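Local coordinates for protein (7,8-dihydro-6-hydroxymethylpterin-pyrophosphokinase) (Haemophilus influenzae, PDB 1CBK) that probably transfers pyrophosphate from ATP to 6-hydroxymethyl-7,8-dihydropterin, a step in the biosynthesis of folate, at residues Thr3-Leu8 with Phe129-Asp134; Asp72-Ile77 with Leu96-Tyr101; Asn103-Asn108 with Thr112-Asp117. All blocks are in the same frame, centred on the assembly; numbering follows the deposited sequence.

Interaction 1 of 3, residues Thr3-Leu8 with Phe129-Asp134; sequences TAYIAL and FEIASD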
ATOM      1  N   THR A   3       4.996  23.064   5.288  1.00 12.31           N
ATOM      2  CA  THR A   3       5.316  22.024   6.239  1.00 11.51           C
ATOM      3  C   THR A   3       5.187  20.705   5.478  1.00 12.97           C
ATOM      4  O   THR A   3       4.137  20.420   4.911  1.00 13.57           O
ATOM      5  CB  THR A   3       4.323  22.030   7.400  1.00 10.29           C
ATOM      6  OG1 THR A   3       4.429  23.278   8.088  1.00 12.49           O
ATOM      7  CG2 THR A   3       4.595  20.881   8.369  1.00  7.60           C
ATOM      8  N   ALA A   4       6.268  19.932   5.422  1.00 11.64           N
ATOM      9  CA  ALA A   4       6.250  18.654   4.730  1.00  8.56           C
ATOM     10  C   ALA A   4       6.643  17.563   5.707  1.00  7.91           C
ATOM     11  O   ALA A   4       7.283  17.827   6.710  1.00  9.16           O
ATOM     12  CB  ALA A   4       7.189  18.670   3.542  1.00  6.07           C
ATOM     13  N   TYR A   5       6.223  16.340   5.421  1.00  8.94           N
ATOM     14  CA  TYR A   5       6.518  15.190   6.267  1.00  7.12           C
ATOM     15  C   TYR A   5       7.256  14.185   5.411  1.00  6.83           C
ATOM     16  O   TYR A   5       6.846  13.895   4.277  1.00  7.17           O
ATOM     17  CB  TYR A   5       5.230  14.597   6.840  1.00  5.74           C
ATOM     18  CG  TYR A   5       4.633  15.465   7.912  1.00  4.71           C
ATOM     19  CD1 TYR A   5       5.098  15.385   9.228  1.00  7.51           C
ATOM     20  CD2 TYR A   5       3.636  16.414   7.603  1.00  7.79           C
ATOM     21  CE1 TYR A   5       4.594  16.229  10.232  1.00  8.85           C
ATOM     22  CE2 TYR A   5       3.126  17.273   8.597  1.00  7.67           C
ATOM     23  CZ  TYR A   5       3.611  17.171   9.904  1.00 14.00           C
ATOM     24  OH  TYR A   5       3.141  18.017  10.881  1.00 10.96           O
ATOM     25  N   ILE A   6       8.376  13.713   5.937  1.00  5.91           N
ATOM     26  CA  ILE A   6       9.233  12.753   5.235  1.00  8.47           C
ATOM     27  C   ILE A   6       9.343  11.452   6.032  1.00  8.38           C
ATOM     28  O   ILE A   6       9.589  11.472   7.243  1.00  7.00           O
ATOM     29  CB  ILE A   6      10.649  13.368   5.012  1.00  9.95           C
ATOM     30  CG1 ILE A   6      10.514  14.629   4.146  1.00 14.44           C
ATOM     31  CG2 ILE A   6      11.608  12.345   4.358  1.00  7.79           C
ATOM     32  CD1 ILE A   6      11.752  15.464   4.120  1.00 24.19           C
ATOM     33  N   ALA A   7       9.114  10.329   5.354  1.00  7.46           N
ATOM     34  CA  ALA A   7       9.208   9.013   5.981  1.00  7.00           C
ATOM     35  C   ALA A   7      10.607   8.458   5.684  1.00  5.77           C
ATOM     36  O   ALA A   7      11.111   8.605   4.569  1.00  6.70           O
ATOM     37  CB  ALA A   7       8.124   8.061   5.411  1.00  6.96           C
ATOM     38  N   LEU A   8      11.243   7.873   6.694  1.00  7.89           N
ATOM     39  CA  LEU A   8      12.577   7.285   6.532  1.00  8.76           C
ATOM     40  C   LEU A   8      12.561   5.828   6.994  1.00  6.34           C
ATOM     41  O   LEU A   8      11.984   5.510   8.027  1.00  4.94           O
ATOM     42  CB  LEU A   8      13.638   8.048   7.362  1.00  9.13           C
ATOM     43  CG  LEU A   8      13.831   9.563   7.248  1.00  7.77           C
ATOM     44  CD1 LEU A   8      12.852  10.298   8.163  1.00  2.96           C
ATOM     45  CD2 LEU A   8      15.273   9.893   7.599  1.00  4.59           C
ATOM     46  N   PHE A 129       1.888  10.276  13.928  1.00  5.47           N
ATOM     47  CA  PHE A 129       0.966  10.641  15.005  1.00  7.63           C
ATOM     48  C   PHE A 129       1.721  11.180  16.210  1.00  9.34           C
ATOM     49  O   PHE A 129       1.248  12.083  16.912  1.00  8.48           O
ATOM     50  CB  PHE A 129       0.130   9.426  15.396  1.00  9.17           C
ATOM     51  CG  PHE A 129      -0.800   9.664  16.555  1.00 13.53           C
ATOM     52  CD1 PHE A 129      -1.765  10.667  16.509  1.00 16.73           C
ATOM     53  CD2 PHE A 129      -0.717   8.870  17.695  1.00 16.79           C
ATOM     54  CE1 PHE A 129      -2.645  10.883  17.587  1.00 10.50           C
ATOM     55  CE2 PHE A 129      -1.581   9.068  18.773  1.00 15.73           C
ATOM     56  CZ  PHE A 129      -2.550  10.080  18.718  1.00 18.50           C
ATOM     57  N   GLU A 130       2.919  10.643  16.440  1.00 10.49           N
ATOM     58  CA  GLU A 130       3.729  11.092  17.572  1.00  8.76           C
ATOM     59  C   GLU A 130       4.144  12.571  17.427  1.00  8.00           C
ATOM     60  O   GLU A 130       4.213  13.298  18.409  1.00  9.52           O
ATOM     61  CB  GLU A 130       4.967  10.195  17.717  1.00  8.07           C
ATOM     62  CG  GLU A 130       5.919  10.604  18.850  1.00 13.11           C
ATOM     63  CD  GLU A 130       7.218   9.791  18.871  1.00 10.60           C
ATOM     64  OE1 GLU A 130       7.572   9.216  17.827  1.00  8.19           O
ATOM     65  OE2 GLU A 130       7.886   9.733  19.935  1.00 13.47           O
ATOM     66  N   ILE A 131       4.394  13.032  16.209  1.00  8.37           N
ATOM     67  CA  ILE A 131       4.826  14.420  16.007  1.00  9.32           C
ATOM     68  C   ILE A 131       3.772  15.345  15.406  1.00  9.82           C
ATOM     69  O   ILE A 131       4.064  16.506  15.143  1.00 10.74           O
ATOM     70  CB  ILE A 131       6.122  14.532  15.130  1.00  8.32           C
ATOM     71  CG1 ILE A 131       5.873  14.053  13.697  1.00  5.86           C
ATOM     72  CG2 ILE A 131       7.250  13.742  15.764  1.00  8.58           C
ATOM     73  CD1 ILE A 131       7.109  14.148  12.810  1.00  3.64           C
ATOM     74  N   ALA A 132       2.569  14.839  15.166  1.00  8.44           N
ATOM     75  CA  ALA A 132       1.502  15.651  14.567  1.00  8.46           C
ATOM     76  C   ALA A 132       0.203  15.009  15.052  1.00  9.65           C
ATOM     77  O   ALA A 132      -0.561  14.423  14.285  1.00  9.70           O
ATOM     78  CB  ALA A 132       1.611  15.617  13.016  1.00  5.74           C
ATOM     79  N   SER A 133      -0.026  15.162  16.353  1.00 11.33           N
ATOM     80  CA  SER A 133      -1.173  14.579  17.048  1.00 13.83           C
ATOM     81  C   SER A 133      -2.582  14.916  16.588  1.00 13.12           C
ATOM     82  O   SER A 133      -3.481  14.123  16.812  1.00 14.03           O
ATOM     83  CB  SER A 133      -1.054  14.813  18.562  1.00 12.03           C
ATOM     84  OG  SER A 133      -0.840  16.187  18.866  1.00 19.21           O
ATOM     85  N   ASP A 134      -2.794  16.061  15.950  1.00 12.16           N
ATOM     86  CA  ASP A 134      -4.144  16.431  15.518  1.00 12.21           C
ATOM     87  C   ASP A 134      -4.168  16.749  14.041  1.00 11.84           C
ATOM     88  O   ASP A 134      -4.999  17.524  13.576  1.00 12.53           O
ATOM     89  CB  ASP A 134      -4.713  17.623  16.337  1.00  8.66           C
ATOM     90  CG  ASP A 134      -3.895  18.901  16.192  1.00 14.91           C
ATOM     91  OD1 ASP A 134      -2.904  18.913  15.445  1.00 12.85           O
ATOM     92  OD2 ASP A 134      -4.249  19.916  16.829  1.00 12.51           O
TER
HETATM   93  O   HOH W   1       3.169  18.553  13.725  1.00 15.17           O
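The phenol oxygen of Y5 is tied to the backbone of I131 by a single water rather than by a direct bond. That water lies 2.9 Å from Y5 OH and donates a hydrogen bond to I131 O at 2.6 Å, so it carries a polar link between the strand and the chain near the end of helix 122-131. The same hydroxyl also presses on an apolar neighbour, with A132 CB 3.6 Å from Y5 OH. The A132 methyl lies obliquely to the hydroxyl end of the ring, 4.0 Å from Y5 CZ. Alanine suits the spot, since its short side chain leaves room for the end of the tyrosine while its methyl still covers part of the ring. I131 supplies a looser second contact. Its CD1 comes to the ring edge, near the ring plane, and stands 4.2 Å from Y5 CE1; the two side chains pass alongside, pointing opposite ways. The first torsion of I131 explains this reach: at 65° it tucks CG1 in between the two backbone branches, and the extended second torsion carries CD1 out to the tyrosine. Tyrosine fits its own position because its long side chain covers most of the 9.7 Å between Y5 CA and A132 CA, leaving the A132 methyl and the water to close the remainder. Around this bridge, Y5 also touches K60 of strand 54-63 and L100 of strand 95-101, the two neighbours of its own strand in the sheet. I131 rests on T36 and S38 of strand 32-43, while L8 packs against helix 15-27. With I131 on helix 122-131 and A132 close behind it in the chain, the contact joins that helix to strand 2-10.

Interaction 2 of 3, residues Asp72-Ile77 with Leu96-Tyr101; sequences DELQRI and LDILLY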
ATOM      1  N   ASP A  72      14.274  15.931  -5.781  1.00 12.59           N
ATOM      2  CA  ASP A  72      15.638  15.906  -6.322  1.00 12.50           C
ATOM      3  C   ASP A  72      16.663  15.828  -5.198  1.00 12.24           C
ATOM      4  O   ASP A  72      17.623  15.062  -5.279  1.00 12.90           O
ATOM      5  CB  ASP A  72      15.936  17.171  -7.117  1.00 14.78           C
ATOM      6  CG  ASP A  72      15.342  17.152  -8.497  1.00 17.43           C
ATOM      7  OD1 ASP A  72      14.930  16.079  -8.966  1.00 17.96           O
ATOM      8  OD2 ASP A  72      15.299  18.235  -9.117  1.00 19.80           O
ATOM      9  N   GLU A  73      16.475  16.666  -4.183  1.00 11.28           N
ATOM     10  CA  GLU A  73      17.364  16.716  -3.027  1.00 11.61           C
ATOM     11  C   GLU A  73      17.338  15.439  -2.217  1.00 12.44           C
ATOM     12  O   GLU A  73      18.382  14.978  -1.776  1.00 13.31           O
ATOM     13  CB  GLU A  73      17.030  17.915  -2.131  1.00 11.74           C
ATOM     14  CG  GLU A  73      17.428  19.280  -2.727  1.00 20.26           C
ATOM     15  CD  GLU A  73      18.903  19.335  -3.153  1.00 24.92           C
ATOM     16  OE1 GLU A  73      19.791  19.358  -2.274  1.00 22.83           O
ATOM     17  OE2 GLU A  73      19.177  19.348  -4.369  1.00 30.38           O
ATOM     18  N   LEU A  74      16.162  14.849  -2.008  1.00 11.61           N
ATOM     19  CA  LEU A  74      16.112  13.606  -1.240  1.00  9.80           C
ATOM     20  C   LEU A  74      16.811  12.481  -2.007  1.00 10.10           C
ATOM     21  O   LEU A  74      17.456  11.620  -1.413  1.00  9.37           O
ATOM     22  CB  LEU A  74      14.676  13.209  -0.909  1.00  8.55           C
ATOM     23  CG  LEU A  74      13.921  14.190  -0.021  1.00 13.77           C
ATOM     24  CD1 LEU A  74      12.503  13.652   0.180  1.00  9.60           C
ATOM     25  CD2 LEU A  74      14.639  14.389   1.332  1.00  6.98           C
ATOM     26  N   GLN A  75      16.646  12.466  -3.326  1.00 11.15           N
ATOM     27  CA  GLN A  75      17.276  11.446  -4.159  1.00 11.15           C
ATOM     28  C   GLN A  75      18.800  11.644  -4.156  1.00 11.92           C
ATOM     29  O   GLN A  75      19.556  10.672  -4.170  1.00 10.23           O
ATOM     30  CB  GLN A  75      16.700  11.459  -5.581  1.00  9.90           C
ATOM     31  CG  GLN A  75      15.214  11.091  -5.610  1.00 13.03           C
ATOM     32  CD  GLN A  75      14.621  11.039  -7.006  1.00 13.56           C
ATOM     33  OE1 GLN A  75      13.836  10.149  -7.318  1.00 20.02           O
ATOM     34  NE2 GLN A  75      14.978  11.985  -7.840  1.00 10.83           N
ATOM     35  N   ARG A  76      19.229  12.904  -4.117  1.00 12.65           N
ATOM     36  CA  ARG A  76      20.661  13.233  -4.066  1.00 15.08           C
ATOM     37  C   ARG A  76      21.243  12.717  -2.753  1.00 14.89           C
ATOM     38  O   ARG A  76      22.330  12.134  -2.744  1.00 13.31           O
ATOM     39  CB  ARG A  76      20.858  14.733  -4.172  1.00 16.96           C
ATOM     40  CG  ARG A  76      22.298  15.202  -4.139  1.00 29.26           C
ATOM     41  CD  ARG A  76      22.348  16.693  -4.402  1.00 37.84           C
ATOM     42  NE  ARG A  76      23.605  17.294  -3.975  1.00 57.80           N
ATOM     43  CZ  ARG A  76      23.722  18.161  -2.966  1.00 67.03           C
ATOM     44  NH1 ARG A  76      22.651  18.526  -2.271  1.00 68.76           N
ATOM     45  NH2 ARG A  76      24.913  18.666  -2.650  1.00 69.08           N
ATOM     46  N   ILE A  77      20.502  12.900  -1.656  1.00 13.99           N
ATOM     47  CA  ILE A  77      20.947  12.427  -0.360  1.00 12.47           C
ATOM     48  C   ILE A  77      21.062  10.900  -0.378  1.00 14.64           C
ATOM     49  O   ILE A  77      22.037  10.354   0.132  1.00 14.99           O
ATOM     50  CB  ILE A  77      20.009  12.904   0.778  1.00 15.93           C
ATOM     51  CG1 ILE A  77      20.214  14.401   1.022  1.00 12.86           C
ATOM     52  CG2 ILE A  77      20.247  12.083   2.074  1.00 13.59           C
ATOM     53  CD1 ILE A  77      19.121  15.053   1.875  1.00 10.81           C
ATOM     54  N   LEU A  96      13.872   7.433   1.539  1.00  9.25           N
ATOM     55  CA  LEU A  96      13.340   8.727   1.987  1.00 11.47           C
ATOM     56  C   LEU A  96      12.100   8.926   1.125  1.00 11.34           C
ATOM     57  O   LEU A  96      12.192   8.834  -0.092  1.00 13.71           O
ATOM     58  CB  LEU A  96      14.339   9.864   1.716  1.00  5.70           C
ATOM     59  CG  LEU A  96      15.673   9.737   2.462  1.00 10.06           C
ATOM     60  CD1 LEU A  96      16.547  10.957   2.181  1.00  7.85           C
ATOM     61  CD2 LEU A  96      15.407   9.587   3.956  1.00  4.80           C
ATOM     62  N   ASP A  97      10.945   9.169   1.740  1.00 11.41           N
ATOM     63  CA  ASP A  97       9.700   9.342   0.978  1.00 11.10           C
ATOM     64  C   ASP A  97       8.906  10.585   1.434  1.00 10.59           C
ATOM     65  O   ASP A  97       8.721  10.788   2.625  1.00  9.00           O
ATOM     66  CB  ASP A  97       8.784   8.116   1.161  1.00 10.44           C
ATOM     67  CG  ASP A  97       9.310   6.872   0.467  1.00 19.77           C
ATOM     68  OD1 ASP A  97       9.542   6.922  -0.761  1.00 28.96           O
ATOM     69  OD2 ASP A  97       9.469   5.834   1.146  1.00 20.76           O
ATOM     70  N   ILE A  98       8.461  11.410   0.492  1.00  9.98           N
ATOM     71  CA  ILE A  98       7.663  12.584   0.849  1.00 10.28           C
ATOM     72  C   ILE A  98       6.231  12.086   1.110  1.00  9.39           C
ATOM     73  O   ILE A  98       5.565  11.580   0.213  1.00 10.02           O
ATOM     74  CB  ILE A  98       7.612  13.638  -0.285  1.00  8.60           C
ATOM     75  CG1 ILE A  98       9.017  14.103  -0.675  1.00  9.84           C
ATOM     76  CG2 ILE A  98       6.792  14.841   0.197  1.00  7.77           C
ATOM     77  CD1 ILE A  98       9.099  14.763  -2.052  1.00  3.69           C
ATOM     78  N   LEU A  99       5.798  12.147   2.361  1.00  8.53           N
ATOM     79  CA  LEU A  99       4.460  11.699   2.728  1.00  9.34           C
ATOM     80  C   LEU A  99       3.444  12.793   2.447  1.00  9.99           C
ATOM     81  O   LEU A  99       2.390  12.540   1.869  1.00 10.87           O
ATOM     82  CB  LEU A  99       4.387  11.379   4.214  1.00  3.79           C
ATOM     83  CG  LEU A  99       5.185  10.244   4.839  1.00 10.18           C
ATOM     84  CD1 LEU A  99       4.956  10.264   6.366  1.00  4.87           C
ATOM     85  CD2 LEU A  99       4.720   8.900   4.247  1.00  9.98           C
ATOM     86  N   LEU A 100       3.784  14.008   2.861  1.00  9.93           N
ATOM     87  CA  LEU A 100       2.893  15.165   2.736  1.00  9.39           C
ATOM     88  C   LEU A 100       3.685  16.411   2.397  1.00  9.74           C
ATOM     89  O   LEU A 100       4.812  16.589   2.869  1.00  5.60           O
ATOM     90  CB  LEU A 100       2.170  15.398   4.070  1.00  5.82           C
ATOM     91  CG  LEU A 100       1.318  14.223   4.574  1.00 10.07           C
ATOM     92  CD1 LEU A 100       0.975  14.424   6.047  1.00 12.31           C
ATOM     93  CD2 LEU A 100       0.055  14.039   3.699  1.00  8.58           C
ATOM     94  N   TYR A 101       3.080  17.266   1.580  1.00  8.16           N
ATOM     95  CA  TYR A 101       3.683  18.521   1.158  1.00  8.16           C
ATOM     96  C   TYR A 101       2.569  19.534   1.358  1.00 10.58           C
ATOM     97  O   TYR A 101       1.746  19.764   0.462  1.00 11.08           O
ATOM     98  CB  TYR A 101       4.103  18.465  -0.317  1.00  6.94           C
ATOM     99  CG  TYR A 101       4.840  19.713  -0.781  1.00 11.91           C
ATOM    100  CD1 TYR A 101       6.225  19.811  -0.657  1.00 12.70           C
ATOM    101  CD2 TYR A 101       4.142  20.803  -1.315  1.00 12.92           C
ATOM    102  CE1 TYR A 101       6.910  20.974  -1.051  1.00 13.31           C
ATOM    103  CE2 TYR A 101       4.811  21.962  -1.706  1.00 12.48           C
ATOM    104  CZ  TYR A 101       6.189  22.042  -1.571  1.00 13.83           C
ATOM    105  OH  TYR A 101       6.835  23.198  -1.924  1.00 12.88           O
TER
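L74 drives its two methyl branches into the strand at different points, and these make the close part of the contact. CD1 meets I98, with L74 CD1 and I98 CG1 3.6 Å apart, while CD2 turns to L96, where L74 CD2 and L96 CD1 are 4.0 Å apart. L96 CD1 also lies against the helix backbone, 3.8 Å from L74 O, and takes a third neighbour in I77 CG2 at 3.9 Å. I77 meets L96 nearly perpendicularly. I77 places CG2 anti to its backbone N (CG1 at -73°), which aims this branch at the leucine. Branched aliphatic residues suit these buried positions because each can fill two directions at once. The other flank of the helix is polar: exposed R76 forms a salt bridge with E73 one turn back, R76 NH1 to E73 OE1 at 3.0 Å, and the hydrogen bond within it is weak, at 123°. D72 has a salt-bridge partner in R110. Flexible charged chains are at home there, where water can reach them. Helix and strand segments run nearly antiparallel, at 159°, with axes 8.9 Å apart. I26 of helix 15-27 adds to the cover of L74 and I77. The topology, with two helices on one face of a 4-1-3-2 antiparallel sheet, is the ferredoxin-like beta-alpha-beta-beta-alpha-beta plait, whose second helix packs on the strand that follows it.

Interaction 3 of 3, residues Asn103-Asn108 with Thr112-Asp117; sequences NEIIQN and TIPHYD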
ATOM      1  N   ASN A 103      -0.790  20.840   2.227  1.00 16.53           N
ATOM      2  CA  ASN A 103      -2.072  20.201   2.057  1.00 17.20           C
ATOM      3  C   ASN A 103      -2.249  19.902   0.604  1.00 16.42           C
ATOM      4  O   ASN A 103      -3.363  19.678   0.152  1.00 17.73           O
ATOM      5  CB  ASN A 103      -3.170  21.161   2.464  1.00 24.69           C
ATOM      6  CG  ASN A 103      -3.808  20.764   3.741  1.00 40.31           C
ATOM      7  OD1 ASN A 103      -4.416  19.680   3.838  1.00 46.23           O
ATOM      8  ND2 ASN A 103      -3.671  21.618   4.759  1.00 44.79           N
ATOM      9  N   GLU A 104      -1.157  19.917  -0.148  1.00 13.80           N
ATOM     10  CA  GLU A 104      -1.256  19.677  -1.570  1.00 12.22           C
ATOM     11  C   GLU A 104      -1.401  18.235  -1.974  1.00 13.89           C
ATOM     12  O   GLU A 104      -0.965  17.316  -1.278  1.00 14.47           O
ATOM     13  CB  GLU A 104      -0.081  20.316  -2.291  1.00 14.71           C
ATOM     14  CG  GLU A 104      -0.013  21.813  -2.013  1.00 19.95           C
ATOM     15  CD  GLU A 104       1.147  22.511  -2.683  1.00 28.79           C
ATOM     16  OE1 GLU A 104       1.591  22.069  -3.772  1.00 23.24           O
ATOM     17  OE2 GLU A 104       1.607  23.525  -2.102  1.00 34.05           O
ATOM     18  N   ILE A 105      -2.047  18.057  -3.115  1.00 13.82           N
ATOM     19  CA  ILE A 105      -2.260  16.756  -3.706  1.00 14.81           C
ATOM     20  C   ILE A 105      -1.509  16.837  -5.025  1.00 14.42           C
ATOM     21  O   ILE A 105      -1.865  17.624  -5.891  1.00 15.07           O
ATOM     22  CB  ILE A 105      -3.768  16.458  -3.905  1.00 14.48           C
ATOM     23  CG1 ILE A 105      -4.438  16.385  -2.535  1.00 14.28           C
ATOM     24  CG2 ILE A 105      -3.971  15.138  -4.640  1.00  9.80           C
ATOM     25  CD1 ILE A 105      -5.868  15.949  -2.587  1.00 23.72           C
ATOM     26  N   ILE A 106      -0.437  16.053  -5.143  1.00 15.01           N
ATOM     27  CA  ILE A 106       0.402  16.043  -6.329  1.00 14.99           C
ATOM     28  C   ILE A 106       0.500  14.617  -6.813  1.00 16.59           C
ATOM     29  O   ILE A 106       0.987  13.742  -6.121  1.00 16.35           O
ATOM     30  CB  ILE A 106       1.815  16.586  -5.997  1.00 16.34           C
ATOM     31  CG1 ILE A 106       1.688  17.961  -5.347  1.00 18.22           C
ATOM     32  CG2 ILE A 106       2.668  16.701  -7.250  1.00 16.24           C
ATOM     33  CD1 ILE A 106       2.954  18.495  -4.846  1.00 15.84           C
ATOM     34  N   GLN A 107      -0.011  14.371  -8.001  1.00 20.16           N
ATOM     35  CA  GLN A 107       0.022  13.029  -8.548  1.00 24.02           C
ATOM     36  C   GLN A 107       0.449  13.221 -10.003  1.00 25.83           C
ATOM     37  O   GLN A 107      -0.362  13.622 -10.838  1.00 27.54           O
ATOM     38  CB  GLN A 107      -1.364  12.360  -8.426  1.00 20.71           C
ATOM     39  CG  GLN A 107      -2.043  12.466  -7.034  1.00 16.88           C
ATOM     40  CD  GLN A 107      -1.484  11.524  -5.960  1.00 25.26           C
ATOM     41  OE1 GLN A 107      -0.817  10.531  -6.269  1.00 29.17           O
ATOM     42  NE2 GLN A 107      -1.810  11.805  -4.691  1.00 18.63           N
ATOM     43  N   ASN A 108       1.750  13.051 -10.260  1.00 26.30           N
ATOM     44  CA  ASN A 108       2.335  13.213 -11.599  1.00 25.17           C
ATOM     45  C   ASN A 108       3.344  12.117 -11.926  1.00 24.36           C
ATOM     46  O   ASN A 108       3.392  11.107 -11.235  1.00 23.41           O
ATOM     47  CB  ASN A 108       2.946  14.623 -11.806  1.00 26.04           C
ATOM     48  CG  ASN A 108       4.024  14.997 -10.780  1.00 23.02           C
ATOM     49  OD1 ASN A 108       3.980  16.090 -10.211  1.00 26.34           O
ATOM     50  ND2 ASN A 108       5.015  14.133 -10.586  1.00 18.93           N
ATOM     51  N   THR A 112       3.723  11.149  -6.029  1.00 16.31           N
ATOM     52  CA  THR A 112       2.456  10.554  -5.616  1.00 17.51           C
ATOM     53  C   THR A 112       2.302  11.058  -4.182  1.00 16.07           C
ATOM     54  O   THR A 112       2.753  10.405  -3.236  1.00 17.44           O
ATOM     55  CB  THR A 112       2.555   8.996  -5.561  1.00 24.74           C
ATOM     56  OG1 THR A 112       3.047   8.486  -6.810  1.00 25.79           O
ATOM     57  CG2 THR A 112       1.198   8.362  -5.252  1.00 24.31           C
ATOM     58  N   ILE A 113       1.710  12.240  -4.031  1.00 14.58           N
ATOM     59  CA  ILE A 113       1.504  12.859  -2.725  1.00 11.72           C
ATOM     60  C   ILE A 113       0.031  13.255  -2.554  1.00 12.73           C
ATOM     61  O   ILE A 113      -0.514  14.007  -3.353  1.00 12.94           O
ATOM     62  CB  ILE A 113       2.376  14.140  -2.548  1.00 12.66           C
ATOM     63  CG1 ILE A 113       3.863  13.835  -2.798  1.00  9.28           C
ATOM     64  CG2 ILE A 113       2.170  14.717  -1.150  1.00  2.35           C
ATOM     65  CD1 ILE A 113       4.761  15.056  -2.740  1.00 10.97           C
ATOM     66  N   PRO A 114      -0.678  12.625  -1.611  1.00 12.86           N
ATOM     67  CA  PRO A 114      -0.270  11.558  -0.684  1.00 12.50           C
ATOM     68  C   PRO A 114      -0.128  10.202  -1.407  1.00 11.11           C
ATOM     69  O   PRO A 114      -0.545  10.051  -2.553  1.00  9.64           O
ATOM     70  CB  PRO A 114      -1.462  11.474   0.279  1.00 13.36           C
ATOM     71  CG  PRO A 114      -2.088  12.826   0.197  1.00  9.73           C
ATOM     72  CD  PRO A 114      -1.989  13.182  -1.237  1.00 13.72           C
ATOM     73  N   HIS A 115       0.528   9.246  -0.758  1.00 11.21           N
ATOM     74  CA  HIS A 115       0.620   7.886  -1.303  1.00 12.47           C
ATOM     75  C   HIS A 115      -0.155   7.129  -0.224  1.00 11.97           C
ATOM     76  O   HIS A 115       0.348   6.882   0.884  1.00 11.74           O
ATOM     77  CB  HIS A 115       2.055   7.380  -1.418  1.00 15.97           C
ATOM     78  CG  HIS A 115       2.160   6.040  -2.080  1.00 19.02           C
ATOM     79  ND1 HIS A 115       1.430   4.943  -1.662  1.00 17.38           N
ATOM     80  CD2 HIS A 115       2.889   5.620  -3.144  1.00 23.37           C
ATOM     81  CE1 HIS A 115       1.704   3.912  -2.442  1.00 23.66           C
ATOM     82  NE2 HIS A 115       2.586   4.295  -3.346  1.00 21.96           N
ATOM     83  N   TYR A 116      -1.417   6.845  -0.534  1.00 11.54           N
ATOM     84  CA  TYR A 116      -2.324   6.234   0.422  1.00 10.52           C
ATOM     85  C   TYR A 116      -1.997   4.904   1.003  1.00  9.67           C
ATOM     86  O   TYR A 116      -2.404   4.634   2.117  1.00 11.70           O
ATOM     87  CB  TYR A 116      -3.768   6.315  -0.083  1.00  9.85           C
ATOM     88  CG  TYR A 116      -4.183   7.754  -0.377  1.00  9.83           C
ATOM     89  CD1 TYR A 116      -4.720   8.572   0.618  1.00 11.62           C
ATOM     90  CD2 TYR A 116      -4.036   8.293  -1.659  1.00  5.20           C
ATOM     91  CE1 TYR A 116      -5.109   9.901   0.330  1.00 12.98           C
ATOM     92  CE2 TYR A 116      -4.433   9.626  -1.956  1.00  8.61           C
ATOM     93  CZ  TYR A 116      -4.968  10.411  -0.962  1.00 12.08           C
ATOM     94  OH  TYR A 116      -5.409  11.685  -1.268  1.00 18.18           O
ATOM     95  N   ASP A 117      -1.215   4.093   0.301  1.00 11.57           N
ATOM     96  CA  ASP A 117      -0.828   2.786   0.854  1.00 14.46           C
ATOM     97  C   ASP A 117       0.018   2.972   2.106  1.00 14.58           C
ATOM     98  O   ASP A 117       0.006   2.120   3.001  1.00 15.57           O
ATOM     99  CB  ASP A 117      -0.040   1.951  -0.156  1.00 14.02           C
ATOM    100  CG  ASP A 117      -0.926   1.289  -1.170  1.00 12.90           C
ATOM    101  OD1 ASP A 117      -2.024   0.805  -0.787  1.00 10.79           O
ATOM    102  OD2 ASP A 117      -0.504   1.233  -2.343  1.00 18.18           O
TER
HETATM  103  O   HOH W   2       4.156   8.721  -9.326  1.00 45.21           O
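Q107 lies across the neighbouring strand and slants over T112, its chain bent at the second torsion (-76°) so that the amide turns back over the backbone. Q107 NE2 then donates to P114 O at 3.0 Å, a nearly straight bond (169°) that meets a lone pair in the carbonyl plane and lies in the amide plane as well, which fixes the rotation of the amide. The other end of the group is tight, with Q107 OE1 3.1 Å from T112 CG2. Glutamine suits the place because its amide donates within the chain while OE1 accepts a weak hydrogen bond from W89 NE1 of the second subunit. On the opposite face of the strands, I106 and I113 set their beta-branched side chains next to each other, I106 CB to I113 CB at 4.3 Å. Their backbones form the hydrogen-bonded antiparallel pair, I113 N to I106 O and I106 N to I113 O both at 2.7 Å. A water joins T112 OG1 to N108 O. Past I113 a cis peptide bond leads into P114; P114 CD meets I105 CG1 at 4.2 Å, and its CB sits over one face of Y116, toward the rim. The arrangement is a short beta hairpin whose second strand runs straight into a cis-proline, and it faces the second subunit, where W89, a residue of the pterin-analogue pocket there, packs on T112 and meets H115 and Y116 edge-to-face.

Overall arrangement
From the N terminus, segment 3-8 of strand 2-10 meets 129-134 after 120 intervening residues in interaction 1, and this long loop encloses both other contacts. Within it, interaction 2 closes a shorter loop between helix 67-80 and strand 95-101, and interaction 3 follows in series as a local hairpin; no loops cross. Interactions 1 and 2 meet directly, since strands 2-10 and 95-101 are sheet neighbours, with A7 N and D97 O probably hydrogen-bonded. Interaction 3 leans on interaction 2 where I113 packs against I98 and the backbone beyond it. Helix 122-131, the hairpin and helix 67-80 are thus all tied to the central sheet.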